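Local coordinates for DNA topoisomerase 2-associated protein PAT1 (Saccharomyces cerevisiae, PDB 5LMG), which activates mRNA decapping and represses translation, with a C-terminal domain that binds the decapping enzyme Dcp2 and the exonuclease Xrn1 directly, at residues Ser98-Asp103 with Ser133-Ile138; Arg111-Leu116 with Lys123-Ile128; Ser248-Ile253 with Gln293-Asp298; Ser283-Gly288 with Asn354-Val359. The protein carries 2 engineered substitutions. All coordinates share one frame; numbering follows the deposited sequence.

Contact 1: Ser98-Asp103 with Ser133-Ile138; sequences SMLSFD and SHLQII
S101 OG reaches Q136 N through one water, water 2, which lies 2.7 Å from OG and accepts the amide hydrogen of Q136 N at 3.1 Å. S101 can reach it because OG lies beside its own backbone N, anti to the carbonyl carbon (chi1 -71°). The same hydroxyl sits against the first turn of helix 136-141, with OG 3.3 Å from Q136 CB. A second water, water 1, links I137 N, from which it accepts, to the carbonyl L100 O, to which it donates weakly. So two successive N-H groups at the start of the helix, which no earlier turn of helix can satisfy, are each answered by a water held on the facing turn. L135 stands at the N-cap position, and a leucine side chain has no acceptor to offer them.

Next to this wet strip is a dry one. L135 CD1 meets L100 at two points, CD2 at 3.8 Å and CB at 3.9 Å, the two leucine side chains crossing at a slant; both also pack on F160 of helix 151-174. Q136 bends at chi2 and carries its amide clear of S101, which touches CB and CG.

S101 O accepts from K156 NZ, which ties the turn to helix 151-174 as well. In all, a type I beta turn from M99 to F102, following on from helix 95-99, faces the N-terminal end of another helix across bridging waters, a joint between helix ends within a mainly helical domain whose family belongs to the TPR clan.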
loop_
_atom_site.group_PDB
_atom_site.type_symbol
_atom_site.label_atom_id
_atom_site.label_comp_id
_atom_site.label_asym_id
_atom_site.label_seq_id
_atom_site.Cartn_x
_atom_site.Cartn_y
_atom_site.Cartn_z
ATOM N N SER A 98 10.559 6.382 -15.187
ATOM C CA SER A 98 9.818 6.110 -16.427
ATOM C C SER A 98 9.884 4.645 -16.862
ATOM O O SER A 98 8.887 4.136 -17.382
ATOM C CB SER A 98 10.274 7.033 -17.546
ATOM O OG SER A 98 9.623 8.284 -17.404
ATOM N N MET A 99 11.027 3.951 -16.600
ATOM C CA MET A 99 11.213 2.523 -16.912
ATOM C C MET A 99 10.194 1.662 -16.149
ATOM O O MET A 99 9.764 0.618 -16.648
ATOM C CB MET A 99 12.656 2.065 -16.620
ATOM C CG MET A 99 13.637 2.446 -17.724
ATOM S SD MET A 99 15.228 1.554 -17.705
ATOM C CE MET A 99 16.090 2.460 -16.449
ATOM N N LEU A 100 9.774 2.152 -14.969
ATOM C CA LEU A 100 8.797 1.534 -14.079
ATOM C C LEU A 100 7.349 1.658 -14.603
ATOM O O LEU A 100 6.454 1.043 -14.035
ATOM C CB LEU A 100 8.942 2.117 -12.659
ATOM C CG LEU A 100 9.756 1.315 -11.630
ATOM C CD1 LEU A 100 11.196 1.161 -12.047
ATOM C CD2 LEU A 100 9.739 2.006 -10.277
ATOM N N SER A 101 7.124 2.448 -15.681
ATOM C CA SER A 101 5.823 2.589 -16.360
ATOM C C SER A 101 5.551 1.362 -17.224
ATOM O O SER A 101 4.414 1.162 -17.628
ATOM C CB SER A 101 5.807 3.808 -17.279
ATOM O OG SER A 101 5.790 5.028 -16.564
ATOM N N PHE A 102 6.595 0.572 -17.551
ATOM C CA PHE A 102 6.489 -0.612 -18.409
ATOM C C PHE A 102 6.621 -1.905 -17.611
ATOM O O PHE A 102 7.454 -1.975 -16.700
ATOM C CB PHE A 102 7.545 -0.557 -19.523
ATOM C CG PHE A 102 7.393 0.626 -20.454
ATOM C CD1 PHE A 102 6.546 0.563 -21.554
ATOM C CD2 PHE A 102 8.083 1.813 -20.217
ATOM C CE1 PHE A 102 6.388 1.664 -22.402
ATOM C CE2 PHE A 102 7.920 2.918 -21.062
ATOM C CZ PHE A 102 7.077 2.834 -22.150
ATOM N N ASP A 103 5.808 -2.930 -17.954
ATOM C CA ASP A 103 5.837 -4.246 -17.281
ATOM C C ASP A 103 7.221 -4.875 -17.315
ATOM O O ASP A 103 7.647 -5.457 -16.316
ATOM C CB ASP A 103 4.819 -5.220 -17.881
ATOM C CG ASP A 103 3.415 -4.683 -17.901
ATOM O OD1 ASP A 103 2.892 -4.340 -16.811
ATOM O OD2 ASP A 103 2.845 -4.580 -19.002
ATOM N N SER A 133 5.049 10.843 -6.772
ATOM C CA SER A 133 3.906 11.464 -7.445
ATOM C C SER A 133 4.038 11.443 -8.977
ATOM O O SER A 133 3.026 11.555 -9.670
ATOM C CB SER A 133 3.669 12.876 -6.919
ATOM O OG SER A 133 3.306 12.829 -5.549
ATOM N N HIS A 134 5.274 11.263 -9.492
ATOM C CA HIS A 134 5.592 11.180 -10.923
ATOM C C HIS A 134 5.566 9.722 -11.423
ATOM O O HIS A 134 5.767 9.471 -12.617
ATOM C CB HIS A 134 6.973 11.811 -11.209
ATOM C CG HIS A 134 7.083 13.279 -10.901
ATOM N ND1 HIS A 134 6.037 13.987 -10.324
ATOM C CD2 HIS A 134 8.126 14.120 -11.093
ATOM C CE1 HIS A 134 6.479 15.228 -10.182
ATOM N NE2 HIS A 134 7.727 15.358 -10.638
ATOM N N LEU A 135 5.349 8.765 -10.507
ATOM C CA LEU A 135 5.313 7.346 -10.834
ATOM C C LEU A 135 3.945 7.052 -11.446
ATOM O O LEU A 135 2.912 7.349 -10.838
ATOM C CB LEU A 135 5.601 6.511 -9.571
ATOM C CG LEU A 135 6.070 5.066 -9.730
ATOM C CD1 LEU A 135 7.331 4.956 -10.575
ATOM C CD2 LEU A 135 6.319 4.449 -8.381
ATOM N N GLN A 136 3.949 6.583 -12.706
ATOM C CA GLN A 136 2.736 6.293 -13.474
ATOM C C GLN A 136 1.767 5.364 -12.753
ATOM O O GLN A 136 0.561 5.602 -12.809
ATOM C CB GLN A 136 3.078 5.767 -14.876
ATOM C CG GLN A 136 2.069 6.177 -15.957
ATOM C CD GLN A 136 1.805 7.672 -16.047
ATOM O OE1 GLN A 136 0.655 8.117 -15.993
ATOM N NE2 GLN A 136 2.852 8.480 -16.186
ATOM N N ILE A 137 2.298 4.363 -12.015
ATOM C CA ILE A 137 1.500 3.397 -11.254
ATOM C C ILE A 137 0.678 4.058 -10.131
ATOM O O ILE A 137 -0.399 3.559 -9.799
ATOM C CB ILE A 137 2.340 2.187 -10.749
ATOM C CG1 ILE A 137 1.493 0.894 -10.755
ATOM C CG2 ILE A 137 3.038 2.440 -9.399
ATOM C CD1 ILE A 137 1.172 0.383 -12.158
ATOM N N ILE A 138 1.173 5.188 -9.584
ATOM C CA ILE A 138 0.479 5.966 -8.555
ATOM C C ILE A 138 -0.704 6.671 -9.213
ATOM O O ILE A 138 -1.816 6.598 -8.697
ATOM C CB ILE A 138 1.462 6.943 -7.844
ATOM C CG1 ILE A 138 2.527 6.164 -7.014
ATOM C CG2 ILE A 138 0.725 8.018 -7.025
ATOM C CD1 ILE A 138 2.049 5.394 -5.712
HETATM O O HOH W 1 5.163 3.321 -12.704
HETATM O O HOH W 2 6.481 5.411 -14.014
#

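Contact 2: Arg111-Leu116 with Lys123-Ile128; sequences RIFNFL and KILQKI
The ring of F113 is met by I124 at a slant and by L125 at its edge. L125 CD2 lies near the ring plane, 4.1 Å from F113 CZ, while I124 CD1, at 3.9 Å from F113 CE1, stands oblique to the ring. I124 uses both branches here: its CG2 also reaches F113 CZ at 4.1 Å. This grip follows from the I124 torsions, with CG2 anti to the backbone N and CG1 beside it (chi1 -73°), the CG1 branch then running out extended to CD1. That same methyl is shared with L116, whose CD1 closes to 3.6 Å of I124 CD1, the two side chains meeting at about a right angle. I124 CD1 thus touches both the ring and the leucine methyl, in a wholly apolar contact. With an alanine in place of F113 the ring is gone, and a gap would probably open beside I124 and L125, leaving both freer to shift.

The pair joins helix 103-114 and the residues just after it to the next helix, 118-130, across a short connection. Helix 151-174 adds I167 against F113, and I168 and F171 against L125, while M80 and W81 of helix 78-82 pack on L116.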
loop_
_atom_site.group_PDB
_atom_site.type_symbol
_atom_site.label_atom_id
_atom_site.label_comp_id
_atom_site.label_asym_id
_atom_site.label_seq_id
_atom_site.Cartn_x
_atom_site.Cartn_y
_atom_site.Cartn_z
ATOM N N ARG A 111 15.721 -9.335 -10.178
ATOM C CA ARG A 111 16.983 -9.768 -10.776
ATOM C C ARG A 111 18.053 -8.684 -10.673
ATOM O O ARG A 111 19.212 -9.003 -10.395
ATOM C CB ARG A 111 16.769 -10.221 -12.218
ATOM C CG ARG A 111 15.921 -11.486 -12.303
ATOM C CD ARG A 111 15.227 -11.593 -13.645
ATOM N NE ARG A 111 16.171 -11.893 -14.723
ATOM C CZ ARG A 111 15.878 -11.818 -16.015
ATOM N NH1 ARG A 111 14.665 -11.454 -16.407
ATOM N NH2 ARG A 111 16.797 -12.103 -16.926
ATOM N N ILE A 112 17.654 -7.402 -10.846
ATOM C CA ILE A 112 18.524 -6.233 -10.667
ATOM C C ILE A 112 19.087 -6.241 -9.226
ATOM O O ILE A 112 20.302 -6.093 -9.031
ATOM C CB ILE A 112 17.759 -4.906 -10.989
ATOM C CG1 ILE A 112 17.537 -4.739 -12.511
ATOM C CG2 ILE A 112 18.487 -3.677 -10.389
ATOM C CD1 ILE A 112 16.662 -3.534 -12.903
ATOM N N PHE A 113 18.186 -6.451 -8.228
ATOM C CA PHE A 113 18.513 -6.466 -6.800
ATOM C C PHE A 113 19.478 -7.574 -6.406
ATOM O O PHE A 113 20.232 -7.389 -5.450
ATOM C CB PHE A 113 17.239 -6.483 -5.941
ATOM C CG PHE A 113 16.769 -5.084 -5.602
ATOM C CD1 PHE A 113 16.434 -4.178 -6.607
ATOM C CD2 PHE A 113 16.692 -4.660 -4.280
ATOM C CE1 PHE A 113 16.037 -2.878 -6.294
ATOM C CE2 PHE A 113 16.279 -3.362 -3.969
ATOM C CZ PHE A 113 15.962 -2.478 -4.975
ATOM N N ASN A 114 19.535 -8.679 -7.177
ATOM C CA ASN A 114 20.502 -9.747 -6.923
ATOM C C ASN A 114 21.959 -9.287 -7.130
ATOM O O ASN A 114 22.856 -9.869 -6.524
ATOM C CB ASN A 114 20.219 -10.966 -7.814
ATOM C CG ASN A 114 18.989 -11.754 -7.440
ATOM O OD1 ASN A 114 18.487 -11.698 -6.308
ATOM N ND2 ASN A 114 18.492 -12.533 -8.389
ATOM N N PHE A 115 22.193 -8.268 -7.988
ATOM C CA PHE A 115 23.549 -7.802 -8.321
ATOM C C PHE A 115 23.934 -6.428 -7.742
ATOM O O PHE A 115 24.987 -5.898 -8.100
ATOM C CB PHE A 115 23.758 -7.829 -9.853
ATOM C CG PHE A 115 23.656 -9.217 -10.440
ATOM C CD1 PHE A 115 24.738 -10.088 -10.396
ATOM C CD2 PHE A 115 22.457 -9.674 -10.983
ATOM C CE1 PHE A 115 24.632 -11.389 -10.906
ATOM C CE2 PHE A 115 22.349 -10.974 -11.484
ATOM C CZ PHE A 115 23.438 -11.823 -11.450
ATOM N N LEU A 116 23.125 -5.876 -6.829
ATOM C CA LEU A 116 23.413 -4.581 -6.208
ATOM C C LEU A 116 23.819 -4.703 -4.749
ATOM O O LEU A 116 23.470 -5.684 -4.091
ATOM C CB LEU A 116 22.200 -3.640 -6.302
ATOM C CG LEU A 116 21.666 -3.274 -7.682
ATOM C CD1 LEU A 116 20.409 -2.473 -7.546
ATOM C CD2 LEU A 116 22.698 -2.520 -8.515
ATOM N N LYS A 123 19.602 3.850 -2.757
ATOM C CA LYS A 123 19.482 4.925 -3.759
ATOM C C LYS A 123 18.239 4.751 -4.654
ATOM O O LYS A 123 17.602 5.743 -5.018
ATOM C CB LYS A 123 20.743 5.020 -4.622
ATOM C CG LYS A 123 21.846 5.864 -4.003
ATOM C CD LYS A 123 23.071 5.910 -4.916
ATOM C CE LYS A 123 24.211 6.710 -4.333
ATOM N NZ LYS A 123 23.939 8.173 -4.364
ATOM N N ILE A 124 17.891 3.496 -4.980
ATOM C CA ILE A 124 16.699 3.152 -5.769
ATOM C C ILE A 124 15.435 3.519 -4.972
ATOM O O ILE A 124 14.570 4.211 -5.509
ATOM C CB ILE A 124 16.715 1.679 -6.257
ATOM C CG1 ILE A 124 17.753 1.514 -7.412
ATOM C CG2 ILE A 124 15.299 1.201 -6.673
ATOM C CD1 ILE A 124 17.984 0.122 -7.948
ATOM N N LEU A 125 15.361 3.089 -3.690
ATOM C CA LEU A 125 14.244 3.374 -2.783
ATOM C C LEU A 125 14.083 4.895 -2.598
ATOM O O LEU A 125 12.962 5.401 -2.692
ATOM C CB LEU A 125 14.443 2.695 -1.412
ATOM C CG LEU A 125 14.438 1.155 -1.227
ATOM C CD1 LEU A 125 13.477 0.750 -0.131
ATOM C CD2 LEU A 125 14.208 0.361 -2.516
ATOM N N GLN A 126 15.211 5.621 -2.379
ATOM C CA GLN A 126 15.252 7.086 -2.237
ATOM C C GLN A 126 14.658 7.749 -3.486
ATOM O O GLN A 126 13.825 8.638 -3.349
ATOM C CB GLN A 126 16.688 7.598 -2.008
ATOM C CG GLN A 126 17.221 7.351 -0.595
ATOM C CD GLN A 126 18.657 7.793 -0.401
ATOM O OE1 GLN A 126 19.539 7.559 -1.236
ATOM N NE2 GLN A 126 18.945 8.352 0.758
ATOM N N LYS A 127 15.056 7.284 -4.696
ATOM C CA LYS A 127 14.551 7.793 -5.974
ATOM C C LYS A 127 13.026 7.606 -6.076
ATOM O O LYS A 127 12.322 8.574 -6.367
ATOM C CB LYS A 127 15.259 7.098 -7.161
ATOM C CG LYS A 127 15.021 7.760 -8.522
ATOM C CD LYS A 127 16.029 8.864 -8.802
ATOM C CE LYS A 127 15.443 10.242 -8.669
ATOM N NZ LYS A 127 16.507 11.271 -8.672
ATOM N N ILE A 128 12.535 6.371 -5.815
ATOM C CA ILE A 128 11.113 5.998 -5.849
ATOM C C ILE A 128 10.288 6.921 -4.932
ATOM O O ILE A 128 9.321 7.515 -5.404
ATOM C CB ILE A 128 10.889 4.479 -5.544
ATOM C CG1 ILE A 128 11.478 3.576 -6.666
ATOM C CG2 ILE A 128 9.391 4.165 -5.293
ATOM C CD1 ILE A 128 11.521 2.053 -6.342
#

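Contact 3: Ser248-Ile253 with Gln293-Asp298; sequences SKIQLI and QRIIID
A short 3-10 turn, 250-253, rests against the helical residues 293-298, the closest alpha carbons being I250 CA and I296 CA at 7.2 Å. One side chain from the turn does the work. I250 projects its CD1 across the gap and sets it against I296, 4.1 Å from I296 CG1 and 4.2 Å from I296 CA, so the methyl lies close to the helix backbone as well as to the side chain. The same CD1 also comes to 4.2 Å from I295 CG2, resting on two consecutive isoleucines. I250 gets there because its CG1 branch, set beside the backbone N (chi1 -63°), runs on nearly extended to CD1; it meets the I296 chain at about a right angle. Three isoleucines make up this contact, all through aliphatic carbon.

Polar help comes from just beyond: the carboxylate of E299, further along the same helix, accepts from both S248 N and I250 N and so fixes the start of the turn. Away from the turn, R294 NE forms a salt bridge to an acidic side chain of the bound Dcp2 peptide. L281 of helix 275-286 packs on I250, and F243 of helix 234-246 packs on I295 and I296, with Y239 also against I296, where three helices and the turn converge.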
loop_
_atom_site.group_PDB
_atom_site.type_symbol
_atom_site.label_atom_id
_atom_site.label_comp_id
_atom_site.label_asym_id
_atom_site.label_seq_id
_atom_site.Cartn_x
_atom_site.Cartn_y
_atom_site.Cartn_z
ATOM N N SER A 248 -7.540 15.989 8.881
ATOM C CA SER A 248 -8.777 16.462 8.211
ATOM C C SER A 248 -9.021 15.806 6.812
ATOM O O SER A 248 -10.057 16.072 6.192
ATOM C CB SER A 248 -8.845 17.989 8.133
ATOM O OG SER A 248 -8.138 18.477 7.004
ATOM N N LYS A 249 -8.083 14.943 6.333
ATOM C CA LYS A 249 -8.159 14.261 5.034
ATOM C C LYS A 249 -8.105 12.712 5.138
ATOM O O LYS A 249 -8.071 12.046 4.104
ATOM C CB LYS A 249 -7.043 14.782 4.095
ATOM C CG LYS A 249 -7.177 16.266 3.733
ATOM C CD LYS A 249 -5.875 16.888 3.234
ATOM C CE LYS A 249 -4.980 17.381 4.350
ATOM N NZ LYS A 249 -3.784 18.097 3.831
ATOM N N ILE A 250 -8.113 12.147 6.378
ATOM C CA ILE A 250 -8.033 10.700 6.653
ATOM C C ILE A 250 -9.154 9.893 5.934
ATOM O O ILE A 250 -8.872 8.818 5.400
ATOM C CB ILE A 250 -7.950 10.381 8.182
ATOM C CG1 ILE A 250 -6.649 10.973 8.795
ATOM C CG2 ILE A 250 -8.014 8.861 8.460
ATOM C CD1 ILE A 250 -6.649 11.148 10.383
ATOM N N GLN A 251 -10.390 10.424 5.884
ATOM C CA GLN A 251 -11.529 9.777 5.215
ATOM C C GLN A 251 -11.291 9.552 3.691
ATOM O O GLN A 251 -11.818 8.585 3.126
ATOM C CB GLN A 251 -12.833 10.561 5.504
ATOM C CG GLN A 251 -13.973 10.425 4.477
ATOM C CD GLN A 251 -14.676 9.086 4.514
ATOM O OE1 GLN A 251 -15.233 8.671 5.541
ATOM N NE2 GLN A 251 -14.731 8.415 3.370
ATOM N N LEU A 252 -10.445 10.401 3.058
ATOM C CA LEU A 252 -10.136 10.324 1.617
ATOM C C LEU A 252 -9.382 9.041 1.200
ATOM O O LEU A 252 -9.251 8.764 0.008
ATOM C CB LEU A 252 -9.398 11.583 1.133
ATOM C CG LEU A 252 -10.096 12.940 1.352
ATOM C CD1 LEU A 252 -9.239 14.070 0.795
ATOM C CD2 LEU A 252 -11.499 12.978 0.711
ATOM N N ILE A 253 -8.917 8.247 2.172
ATOM C CA ILE A 253 -8.262 6.967 1.908
ATOM C C ILE A 253 -9.303 5.911 1.441
ATOM O O ILE A 253 -8.922 4.929 0.807
ATOM C CB ILE A 253 -7.377 6.484 3.092
ATOM C CG1 ILE A 253 -8.225 5.950 4.274
ATOM C CG2 ILE A 253 -6.368 7.569 3.540
ATOM C CD1 ILE A 253 -7.416 5.388 5.447
ATOM N N GLN A 293 -4.951 9.159 18.077
ATOM C CA GLN A 293 -5.959 8.109 18.000
ATOM C C GLN A 293 -7.392 8.657 18.014
ATOM O O GLN A 293 -8.241 8.156 17.270
ATOM C CB GLN A 293 -5.732 7.052 19.087
ATOM C CG GLN A 293 -4.466 6.207 18.869
ATOM C CD GLN A 293 -4.180 5.259 20.015
ATOM O OE1 GLN A 293 -4.817 5.302 21.069
ATOM N NE2 GLN A 293 -3.205 4.370 19.838
ATOM N N ARG A 294 -7.634 9.698 18.841
ATOM C CA ARG A 294 -8.908 10.404 18.986
ATOM C C ARG A 294 -9.325 10.994 17.644
ATOM O O ARG A 294 -10.477 10.830 17.245
ATOM C CB ARG A 294 -8.800 11.520 20.028
ATOM C CG ARG A 294 -8.795 11.032 21.483
ATOM C CD ARG A 294 -8.573 12.198 22.427
ATOM N NE ARG A 294 -9.820 12.886 22.761
ATOM C CZ ARG A 294 -10.252 14.007 22.192
ATOM N NH1 ARG A 294 -9.540 14.593 21.238
ATOM N NH2 ARG A 294 -11.390 14.562 22.587
ATOM N N ILE A 295 -8.373 11.665 16.951
ATOM C CA ILE A 295 -8.577 12.274 15.639
ATOM C C ILE A 295 -8.858 11.179 14.594
ATOM O O ILE A 295 -9.811 11.331 13.833
ATOM C CB ILE A 295 -7.387 13.195 15.231
ATOM C CG1 ILE A 295 -7.297 14.452 16.134
ATOM C CG2 ILE A 295 -7.465 13.581 13.723
ATOM C CD1 ILE A 295 -5.947 15.065 16.229
ATOM N N ILE A 296 -8.028 10.093 14.552
ATOM C CA ILE A 296 -8.197 8.978 13.591
ATOM C C ILE A 296 -9.617 8.371 13.681
ATOM O O ILE A 296 -10.295 8.307 12.648
ATOM C CB ILE A 296 -7.081 7.890 13.657
ATOM C CG1 ILE A 296 -5.675 8.503 13.383
ATOM C CG2 ILE A 296 -7.390 6.714 12.666
ATOM C CD1 ILE A 296 -4.461 7.694 13.997
ATOM N N ILE A 297 -10.053 7.952 14.910
ATOM C CA ILE A 297 -11.375 7.381 15.226
ATOM C C ILE A 297 -12.477 8.338 14.773
ATOM O O ILE A 297 -13.443 7.901 14.146
ATOM C CB ILE A 297 -11.518 7.029 16.755
ATOM C CG1 ILE A 297 -10.926 5.649 17.088
ATOM C CG2 ILE A 297 -12.991 7.092 17.240
ATOM C CD1 ILE A 297 -11.880 4.407 16.801
ATOM N N ASP A 298 -12.332 9.647 15.099
ATOM C CA ASP A 298 -13.324 10.646 14.724
ATOM C C ASP A 298 -13.474 10.733 13.189
ATOM O O ASP A 298 -14.593 10.754 12.682
ATOM C CB ASP A 298 -12.961 12.026 15.324
ATOM C CG ASP A 298 -13.981 13.071 14.979
ATOM O OD1 ASP A 298 -15.157 12.894 15.355
ATOM O OD2 ASP A 298 -13.639 13.998 14.222
#

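Contact 4: Ser283-Gly288 with Asn354-Val359; sequences SLAASG and NVMGLV. Engineered in segment 283-288: A286 (natural residue Leu). With EDO (1,2-ethanediol), chain L.
V355 CG1 pushes into the last turn of helix 275-286. It lies 3.7 Å from A285 CB and 3.8 Å from A286 CB, and it comes closer still to the backbone, 3.4 Å from A286 N. Here one methyl straddles two neighbouring alanines and presses on the peptide between them. A286 is an engineered residue, leucine in the natural sequence, so its share describes this construct. M356 makes the smaller share: its CG is 4.0 Å from A285 CB and its SD 4.1 Å. That CG lies beside the methionine's own backbone N (chi1 -66°), which goes with its place against A285, and I297 and Q293 of helix 290-322 pack on the same side chain.

Behind V355 and M356 the chain is turned by a Schellman motif that ends helix 329-355. G357, with positive phi, is its C-prime residue: G357 N bonds to N354 O at 2.9 Å, and L358 N to L353 O, before the strand at 358 begins. Further out, a 1,2-ethanediol, probably from the crystallisation liquor, donates from O2 to S287 O at 2.8 Å.

M356 packs on an apolar side chain of the bound Dcp2 peptide, and M356 O and G357 O take weak hydrogen bonds from it. The side chains that touch are hydrocarbon and thioether, with one methyl also against a backbone amide, so the segments are held together by close apolar fit, whereas the carbonyls at the helix ends serve other partners.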
loop_
_atom_site.group_PDB
_atom_site.type_symbol
_atom_site.label_atom_id
_atom_site.label_comp_id
_atom_site.label_asym_id
_atom_site.label_seq_id
_atom_site.Cartn_x
_atom_site.Cartn_y
_atom_site.Cartn_z
ATOM N N SER A 283 -1.692 0.639 11.492
ATOM C CA SER A 283 -0.295 1.071 11.660
ATOM C C SER A 283 -0.193 2.545 12.064
ATOM O O SER A 283 0.651 2.885 12.902
ATOM C CB SER A 283 0.543 0.762 10.424
ATOM O OG SER A 283 0.189 1.611 9.346
ATOM N N LEU A 284 -1.090 3.407 11.526
ATOM C CA LEU A 284 -1.137 4.841 11.862
ATOM C C LEU A 284 -1.513 5.010 13.343
ATOM O O LEU A 284 -0.803 5.715 14.066
ATOM C CB LEU A 284 -2.121 5.592 10.927
ATOM C CG LEU A 284 -2.179 7.139 11.016
ATOM C CD1 LEU A 284 -0.894 7.812 10.491
ATOM C CD2 LEU A 284 -3.402 7.669 10.287
ATOM N N ALA A 285 -2.557 4.289 13.809
ATOM C CA ALA A 285 -3.023 4.319 15.200
ATOM C C ALA A 285 -1.987 3.795 16.215
ATOM O O ALA A 285 -1.821 4.405 17.277
ATOM C CB ALA A 285 -4.328 3.554 15.331
ATOM N N ALA A 286 -1.308 2.669 15.880
ATOM C CA ALA A 286 -0.299 1.976 16.696
ATOM C C ALA A 286 0.904 2.833 17.045
ATOM O O ALA A 286 1.415 2.697 18.152
ATOM C CB ALA A 286 0.149 0.681 16.017
ATOM N N SER A 287 1.339 3.725 16.124
ATOM C CA SER A 287 2.470 4.631 16.334
ATOM C C SER A 287 2.045 6.013 16.876
ATOM O O SER A 287 2.904 6.860 17.109
ATOM C CB SER A 287 3.284 4.778 15.051
ATOM O OG SER A 287 4.067 3.623 14.799
ATOM N N GLY A 288 0.742 6.222 17.079
ATOM C CA GLY A 288 0.214 7.487 17.583
ATOM C C GLY A 288 -0.047 7.531 19.077
ATOM O O GLY A 288 -0.297 6.498 19.700
ATOM N N ASN A 354 -8.294 -3.285 17.794
ATOM C CA ASN A 354 -7.460 -3.935 18.825
ATOM C C ASN A 354 -6.220 -3.143 19.194
ATOM O O ASN A 354 -5.851 -3.102 20.362
ATOM C CB ASN A 354 -7.085 -5.367 18.459
ATOM C CG ASN A 354 -8.254 -6.324 18.286
ATOM O OD1 ASN A 354 -9.417 -6.064 18.637
ATOM N ND2 ASN A 354 -7.956 -7.468 17.740
ATOM N N VAL A 355 -5.603 -2.501 18.199
ATOM C CA VAL A 355 -4.420 -1.647 18.320
ATOM C C VAL A 355 -4.674 -0.495 19.344
ATOM O O VAL A 355 -3.774 -0.112 20.095
ATOM C CB VAL A 355 -4.030 -1.186 16.889
ATOM C CG1 VAL A 355 -3.515 0.240 16.850
ATOM C CG2 VAL A 355 -3.044 -2.161 16.244
ATOM N N MET A 356 -5.925 -0.028 19.420
ATOM C CA MET A 356 -6.351 1.012 20.351
ATOM C C MET A 356 -7.028 0.437 21.612
ATOM O O MET A 356 -7.628 1.186 22.381
ATOM C CB MET A 356 -7.280 1.989 19.640
ATOM C CG MET A 356 -6.597 2.794 18.549
ATOM S SD MET A 356 -7.778 3.713 17.548
ATOM C CE MET A 356 -8.903 2.363 17.018
ATOM N N GLY A 357 -6.930 -0.873 21.804
ATOM C CA GLY A 357 -7.530 -1.560 22.946
ATOM C C GLY A 357 -9.041 -1.687 22.882
ATOM O O GLY A 357 -9.699 -1.800 23.922
ATOM N N LEU A 358 -9.600 -1.676 21.659
ATOM C CA LEU A 358 -11.038 -1.796 21.407
ATOM C C LEU A 358 -11.331 -3.053 20.603
ATOM O O LEU A 358 -10.426 -3.581 19.966
ATOM C CB LEU A 358 -11.591 -0.544 20.685
ATOM C CG LEU A 358 -11.425 0.805 21.419
ATOM C CD1 LEU A 358 -11.884 1.938 20.550
ATOM C CD2 LEU A 358 -12.178 0.822 22.755
ATOM N N VAL A 359 -12.587 -3.540 20.632
ATOM C CA VAL A 359 -12.978 -4.752 19.900
ATOM C C VAL A 359 -14.451 -4.703 19.455
ATOM O O VAL A 359 -15.303 -4.231 20.209
ATOM C CB VAL A 359 -12.627 -6.062 20.690
ATOM C CG1 VAL A 359 -13.414 -6.185 21.998
ATOM C CG2 VAL A 359 -12.786 -7.319 19.833
HETATM C C1 EDO L . 4.252 11.165 18.410
HETATM O O1 EDO L . 4.023 12.110 17.387
HETATM C C2 EDO L . 3.424 9.896 18.127
HETATM O O2 EDO L . 4.013 8.780 18.751
#

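Overall arrangement
From the N terminus, contact 1 closes a long, mostly helical loop by bringing the end of helix 95-99 to the start of helix 136-141. Contact 2 falls within that loop, pinning the adjacent helices 103-114 and 118-130 together, about 15 Å away between centres. Further along the chain, contacts 3 and 4 cross, their segments alternating: 248-253 pairs with 293-298, while 283-288 pairs with 354-359. They also touch, through a probable hydrogen bond from Q293 NE2 to A285 O, so the turn 250-253, helices 275-286 and 290-322 and the end of helix 329-355 are tied together. Contacts 2 and 3 lie on opposite sides of the chain's centre, as do contacts 1 and 4.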